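PDB 4WCT: fructosyl amine:oxygen oxidoreductase, which probably uses bound FAD and molecular oxygen to deglycate fructosyl amines (Amadori products) by oxidation. Local coordinates for residues A[153-158]-A[273-278]; A[75-80]-A[170-175]. All coordinates share one frame; numbering follows the deposited sequence.

Contact 1. Residues A[153-158]-A[273-278]; sequences RTMPPG and RNLPVL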
loop_
_atom_site.group_PDB
_atom_site.type_symbol
_atom_site.label_atom_id
_atom_site.label_comp_id
_atom_site.label_asym_id
_atom_site.label_seq_id
_atom_site.Cartn_x
_atom_site.Cartn_y
_atom_site.Cartn_z
ATOM N N ARG A 153 5.461 27.956 5.894
ATOM C CA ARG A 153 4.179 28.468 6.359
ATOM C C ARG A 153 3.020 27.500 6.219
ATOM O O ARG A 153 1.905 27.792 6.715
ATOM C CB ARG A 153 3.825 29.769 5.657
ATOM C CG ARG A 153 4.677 30.938 6.143
ATOM C CD ARG A 153 4.307 32.258 5.481
ATOM N NE ARG A 153 4.919 33.393 6.181
ATOM C CZ ARG A 153 4.674 34.660 5.905
ATOM N NH1 ARG A 153 3.903 34.990 4.872
ATOM N NH2 ARG A 153 5.255 35.605 6.641
ATOM N N THR A 154 3.256 26.340 5.609
ATOM C CA THR A 154 2.198 25.347 5.529
ATOM C C THR A 154 2.014 24.567 6.821
ATOM O O THR A 154 1.006 23.865 6.945
ATOM C CB THR A 154 2.443 24.281 4.429
ATOM O OG1 THR A 154 3.591 23.490 4.762
ATOM C CG2 THR A 154 2.540 24.885 3.094
ATOM N N MET A 155 2.908 24.752 7.802
ATOM C CA MET A 155 2.854 24.029 9.086
ATOM C C MET A 155 3.126 25.009 10.232
ATOM O O MET A 155 3.611 26.116 9.997
ATOM C CB MET A 155 3.873 22.890 9.088
ATOM C CG MET A 155 3.545 21.845 8.035
ATOM S SD MET A 155 4.584 20.389 8.177
ATOM C CE MET A 155 4.281 19.596 6.595
ATOM N N PRO A 156 2.811 24.615 11.486
ATOM C CA PRO A 156 3.054 25.534 12.596
ATOM C C PRO A 156 4.507 25.905 12.751
ATOM O O PRO A 156 5.400 25.139 12.410
ATOM C CB PRO A 156 2.589 24.739 13.824
ATOM C CG PRO A 156 1.558 23.804 13.289
ATOM C CD PRO A 156 2.084 23.406 11.937
ATOM N N PRO A 157 4.754 27.028 13.419
ATOM C CA PRO A 157 6.139 27.409 13.649
ATOM C C PRO A 157 6.894 26.361 14.438
ATOM O O PRO A 157 6.346 25.766 15.372
ATOM C CB PRO A 157 6.039 28.700 14.452
ATOM C CG PRO A 157 4.626 28.986 14.659
ATOM C CD PRO A 157 3.785 28.045 13.860
ATOM N N GLY A 158 8.144 26.151 14.074
ATOM C CA GLY A 158 8.960 25.143 14.737
ATOM C C GLY A 158 8.992 23.802 14.036
ATOM O O GLY A 158 9.799 22.953 14.403
ATOM N N ARG A 273 1.101 19.034 14.857
ATOM C CA ARG A 273 -0.282 18.575 14.858
ATOM C C ARG A 273 -1.035 19.099 13.657
ATOM O O ARG A 273 -0.830 20.243 13.205
ATOM C CB ARG A 273 -0.998 19.040 16.119
ATOM C CG ARG A 273 -0.607 18.302 17.370
ATOM C CD ARG A 273 -1.121 19.075 18.581
ATOM N NE ARG A 273 -0.832 18.397 19.838
ATOM C CZ ARG A 273 -1.086 18.907 21.038
ATOM N NH1 ARG A 273 -1.598 20.123 21.143
ATOM N NH2 ARG A 273 -0.786 18.219 22.131
ATOM N N ASN A 274 -1.887 18.251 13.085
ATOM C CA ASN A 274 -2.724 18.637 11.967
ATOM C C ASN A 274 -1.921 18.990 10.709
ATOM O O ASN A 274 -2.297 19.901 9.954
ATOM C CB ASN A 274 -3.598 19.833 12.350
ATOM C CG ASN A 274 -4.919 19.846 11.613
ATOM O OD1 ASN A 274 -5.461 18.797 11.279
ATOM N ND2 ASN A 274 -5.450 21.034 11.367
ATOM N N LEU A 275 -0.872 18.219 10.438
ATOM C CA LEU A 275 0.082 18.565 9.420
ATOM C C LEU A 275 -0.320 18.012 8.056
ATOM O O LEU A 275 -0.643 16.833 7.956
ATOM C CB LEU A 275 1.459 17.997 9.791
ATOM C CG LEU A 275 2.094 18.464 11.113
ATOM C CD1 LEU A 275 3.478 17.877 11.277
ATOM C CD2 LEU A 275 2.137 19.987 11.221
ATOM N N PRO A 276 -0.268 18.840 7.010
ATOM C CA PRO A 276 -0.390 18.228 5.700
ATOM C C PRO A 276 0.768 17.260 5.460
ATOM O O PRO A 276 1.877 17.452 5.984
ATOM C CB PRO A 276 -0.303 19.398 4.743
ATOM C CG PRO A 276 0.457 20.434 5.482
ATOM C CD PRO A 276 0.075 20.267 6.923
ATOM N N VAL A 277 0.525 16.240 4.645
ATOM C CA VAL A 277 1.622 15.359 4.220
ATOM C C VAL A 277 2.579 16.191 3.389
ATOM O O VAL A 277 2.135 16.919 2.508
ATOM C CB VAL A 277 1.066 14.194 3.389
ATOM C CG1 VAL A 277 2.182 13.295 2.861
ATOM C CG2 VAL A 277 0.068 13.383 4.221
ATOM N N LEU A 278 3.885 16.086 3.652
ATOM C CA LEU A 278 4.860 16.725 2.784
ATOM C C LEU A 278 5.619 15.654 2.008
ATOM O O LEU A 278 6.341 14.862 2.623
ATOM C CB LEU A 278 5.837 17.538 3.613
ATOM C CG LEU A 278 7.032 18.136 2.876
ATOM C CD1 LEU A 278 6.609 19.224 1.885
ATOM C CD2 LEU A 278 8.006 18.720 3.878
#

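Contact 2. Residues A[75-80]-A[170-175]; sequences EHSELK and WLHKSG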
loop_
_atom_site.group_PDB
_atom_site.type_symbol
_atom_site.label_atom_id
_atom_site.label_comp_id
_atom_site.label_asym_id
_atom_site.label_seq_id
_atom_site.Cartn_x
_atom_site.Cartn_y
_atom_site.Cartn_z
ATOM N N GLU A 75 -5.260 10.419 -0.847
ATOM C CA GLU A 75 -5.500 11.534 -1.755
ATOM C C GLU A 75 -6.513 11.117 -2.798
ATOM O O GLU A 75 -6.410 10.038 -3.397
ATOM C CB GLU A 75 -4.227 11.965 -2.454
ATOM C CG GLU A 75 -4.474 13.264 -3.235
ATOM C CD GLU A 75 -3.401 13.603 -4.229
ATOM O OE1 GLU A 75 -2.576 12.715 -4.549
ATOM O OE2 GLU A 75 -3.395 14.775 -4.682
ATOM N N HIS A 76 -7.439 12.017 -3.075
ATOM C CA HIS A 76 -8.370 11.874 -4.163
ATOM C C HIS A 76 -8.307 13.135 -5.051
ATOM O O HIS A 76 -8.445 14.257 -4.560
ATOM C CB HIS A 76 -9.795 11.727 -3.625
ATOM C CG HIS A 76 -10.829 11.779 -4.702
ATOM N ND1 HIS A 76 -10.801 10.925 -5.783
ATOM C CD2 HIS A 76 -11.801 12.683 -4.958
ATOM C CE1 HIS A 76 -11.749 11.271 -6.639
ATOM N NE2 HIS A 76 -12.396 12.311 -6.142
ATOM N N SER A 77 -8.196 12.928 -6.359
ATOM C CA SER A 77 -8.234 14.025 -7.336
ATOM C C SER A 77 -9.258 13.721 -8.428
ATOM O O SER A 77 -9.287 12.631 -8.992
ATOM C CB SER A 77 -6.865 14.196 -7.984
ATOM O OG SER A 77 -5.900 14.414 -6.983
ATOM N N GLU A 78 -10.151 14.674 -8.664
ATOM C CA GLU A 78 -10.994 14.612 -9.842
ATOM C C GLU A 78 -10.176 15.131 -11.042
ATOM O O GLU A 78 -9.377 16.063 -10.920
ATOM C CB GLU A 78 -12.236 15.490 -9.645
ATOM C CG GLU A 78 -13.212 15.024 -8.583
ATOM C CD GLU A 78 -13.864 13.676 -8.892
ATOM O OE1 GLU A 78 -13.828 13.176 -10.039
ATOM O OE2 GLU A 78 -14.402 13.076 -7.951
ATOM N N LEU A 79 -10.408 14.539 -12.198
ATOM C CA LEU A 79 -9.604 14.800 -13.371
ATOM C C LEU A 79 -10.461 15.586 -14.358
ATOM O O LEU A 79 -11.678 15.394 -14.404
ATOM C CB LEU A 79 -9.187 13.476 -13.991
ATOM C CG LEU A 79 -8.271 12.672 -13.066
ATOM C CD1 LEU A 79 -7.979 11.332 -13.699
ATOM C CD2 LEU A 79 -6.991 13.403 -12.701
ATOM N N LYS A 80 -9.839 16.507 -15.089
ATOM C CA LYS A 80 -10.551 17.262 -16.121
ATOM C C LYS A 80 -10.870 16.344 -17.320
ATOM O O LYS A 80 -10.027 15.559 -17.750
ATOM C CB LYS A 80 -9.678 18.450 -16.589
ATOM C CG LYS A 80 -9.323 19.462 -15.509
ATOM C CD LYS A 80 -8.237 20.411 -16.000
ATOM C CE LYS A 80 -8.143 21.663 -15.141
ATOM N NZ LYS A 80 -6.725 22.028 -14.858
ATOM N N TRP A 170 3.183 22.065 -4.759
ATOM C CA TRP A 170 1.762 22.417 -4.738
ATOM C C TRP A 170 1.087 21.768 -3.524
ATOM O O TRP A 170 1.256 20.601 -3.269
ATOM C CB TRP A 170 1.063 21.937 -5.997
ATOM C CG TRP A 170 1.470 22.642 -7.248
ATOM C CD1 TRP A 170 0.815 23.665 -7.836
ATOM C CD2 TRP A 170 2.615 22.359 -8.079
ATOM N NE1 TRP A 170 1.451 24.026 -9.002
ATOM C CE2 TRP A 170 2.574 23.267 -9.159
ATOM C CE3 TRP A 170 3.693 21.504 -7.975
ATOM C CZ2 TRP A 170 3.535 23.266 -10.178
ATOM C CZ3 TRP A 170 4.623 21.467 -9.020
ATOM C CH2 TRP A 170 4.519 22.331 -10.112
ATOM N N LEU A 171 0.254 22.548 -2.832
ATOM C CA LEU A 171 -0.533 22.106 -1.701
ATOM C C LEU A 171 -1.987 21.895 -2.119
ATOM O O LEU A 171 -2.589 22.756 -2.780
ATOM C CB LEU A 171 -0.466 23.172 -0.602
ATOM C CG LEU A 171 -1.473 23.027 0.549
ATOM C CD1 LEU A 171 -1.204 21.781 1.352
ATOM C CD2 LEU A 171 -1.426 24.237 1.460
ATOM N N HIS A 172 -2.477 20.710 -1.810
ATOM C CA HIS A 172 -3.851 20.231 -2.059
ATOM C C HIS A 172 -4.478 20.171 -0.646
ATOM O O HIS A 172 -4.084 19.341 0.155
ATOM C CB HIS A 172 -3.749 18.800 -2.682
ATOM C CG HIS A 172 -5.062 18.108 -2.861
ATOM N ND1 HIS A 172 -5.175 16.897 -3.502
ATOM C CD2 HIS A 172 -6.329 18.552 -2.680
ATOM C CE1 HIS A 172 -6.451 16.580 -3.630
ATOM N NE2 HIS A 172 -7.174 17.564 -3.128
ATOM N N LYS A 173 -5.351 21.108 -0.303
ATOM C CA LYS A 173 -5.853 21.207 1.061
ATOM C C LYS A 173 -6.966 20.218 1.445
ATOM O O LYS A 173 -7.043 19.798 2.591
ATOM C CB LYS A 173 -6.351 22.621 1.299
ATOM C CG LYS A 173 -5.359 23.512 2.009
ATOM C CD LYS A 173 -5.881 24.941 2.113
ATOM C CE LYS A 173 -5.386 25.817 0.967
ATOM N NZ LYS A 173 -4.925 27.152 1.452
ATOM N N SER A 174 -7.959 20.081 0.578
ATOM C CA SER A 174 -9.154 19.290 0.868
ATOM C C SER A 174 -9.116 18.007 0.038
ATOM O O SER A 174 -8.631 18.011 -1.092
ATOM C CB SER A 174 -10.396 20.106 0.476
ATOM O OG SER A 174 -10.504 21.234 1.320
ATOM N N GLY A 175 -9.653 16.913 0.576
ATOM C CA GLY A 175 -9.698 15.694 -0.187
ATOM C C GLY A 175 -8.424 14.875 -0.076
ATOM O O GLY A 175 -8.203 13.981 -0.846
HETATM O O HOH W 1 -10.126 16.264 -4.162
#

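Contact 1. Residues A[153-158]-A[273-278]
At the start of strand 277-280 in the mixed sheet of this FAD-dependent oxidoreductase, Met155 and Pro156, in the loop after helix 148-152, pack on Leu275, Pro276 and Leu278. The contact is apolar. Met155 carries it: with CG beside the backbone N (chi1 -64°) and an extended chain beyond, the thioether spans from Leu275 to Leu278. On the way SD passes Leu275 CD2 at 3.9 Å, the two side chains crossing at about a right angle. CG of Met155 sits 4.0 Å from CD of the Pro276 ring, and the terminal methyl CE ends 3.9 Å from Leu278 CB. Phe286 of strand 284-287 touches Met155, Leu275 and Leu278, which ties the cluster to the neighbouring strand. At the CD edge of the Pro276 ring stands the Thr154 carbonyl, its O 3.7 Å from Pro276 CD. The Thr154 hydroxyl itself is hydrogen-bonded to the carbonyl of Phe151, back in helix 148-152. CE of Met155 also comes within 3.3 Å of Pro276 O, a close approach of methyl to carbonyl. Packing is tightest where the proline ring of Pro156 meets the leucine: Pro156 CD lies 3.5 Å from Leu275 CD2, nearer than usual for two carbons.

Contact 2. Residues A[75-80]-A[170-175]
His172, at the end of strand 168-172 in the mixed sheet, forms a His-carboxylate hydrogen bond with Glu75, the last residue of strand 72-75. ND1 of His172 donates to Glu75 OE2 over 3.0 Å at 159°. The acceptor lies in the ring plane and uses its anti lone pair, while the carboxylate is turned 57° from the imidazole. The extended Glu75 chain, with CG anti to the backbone N (chi1 -172°), carries the carboxylate to this edge. Further round the same edge, His76 O approaches His172 CE1 to 3.2 Å. A water donates to that carbonyl and is weakly linked to His172 NE2. The backbones join beside the ring: His76 N donates to Gly175 O at 3.1 Å. Gly175, with a positive phi at which a side chain would press on the carbonyl O of Ser174, is held in turn through its N by Glu114. Beyond this shell, the His76 ring is fixed at both nitrogens, ND1 by Thr95 of helix 86-102 and NE2 by Glu78, whose carboxylate also forms a salt bridge with Arg96. Glu78 OE2 lies in the imidazole plane of His76, 2.8 Å from NE2, yet is met from above its own carboxylate plane.

In the fold
The two contacts interleave along the chain, in the order 75-80, 153-158, 170-175, 273-278, with centres about 18 Å apart. They share one mixed sheet, in which strand 117-121 runs antiparallel to 168-172 and parallel to 277-280, and so lies between the strand of contact 2 and that of contact 1. The contacts touch directly where Pro276 CB packs on Leu171 CD1 at 4.2 Å. Contact 1 fastens the loop after helix 148-152 to the start of strand 277-280; contact 2 joins the sheet to strand 72-75 and the segment before helix 86-102. Contact 2 comes nearer the cofactor: the side chain of Glu75 is about 8 Å from FAD and that of Leu278 about 12 Å.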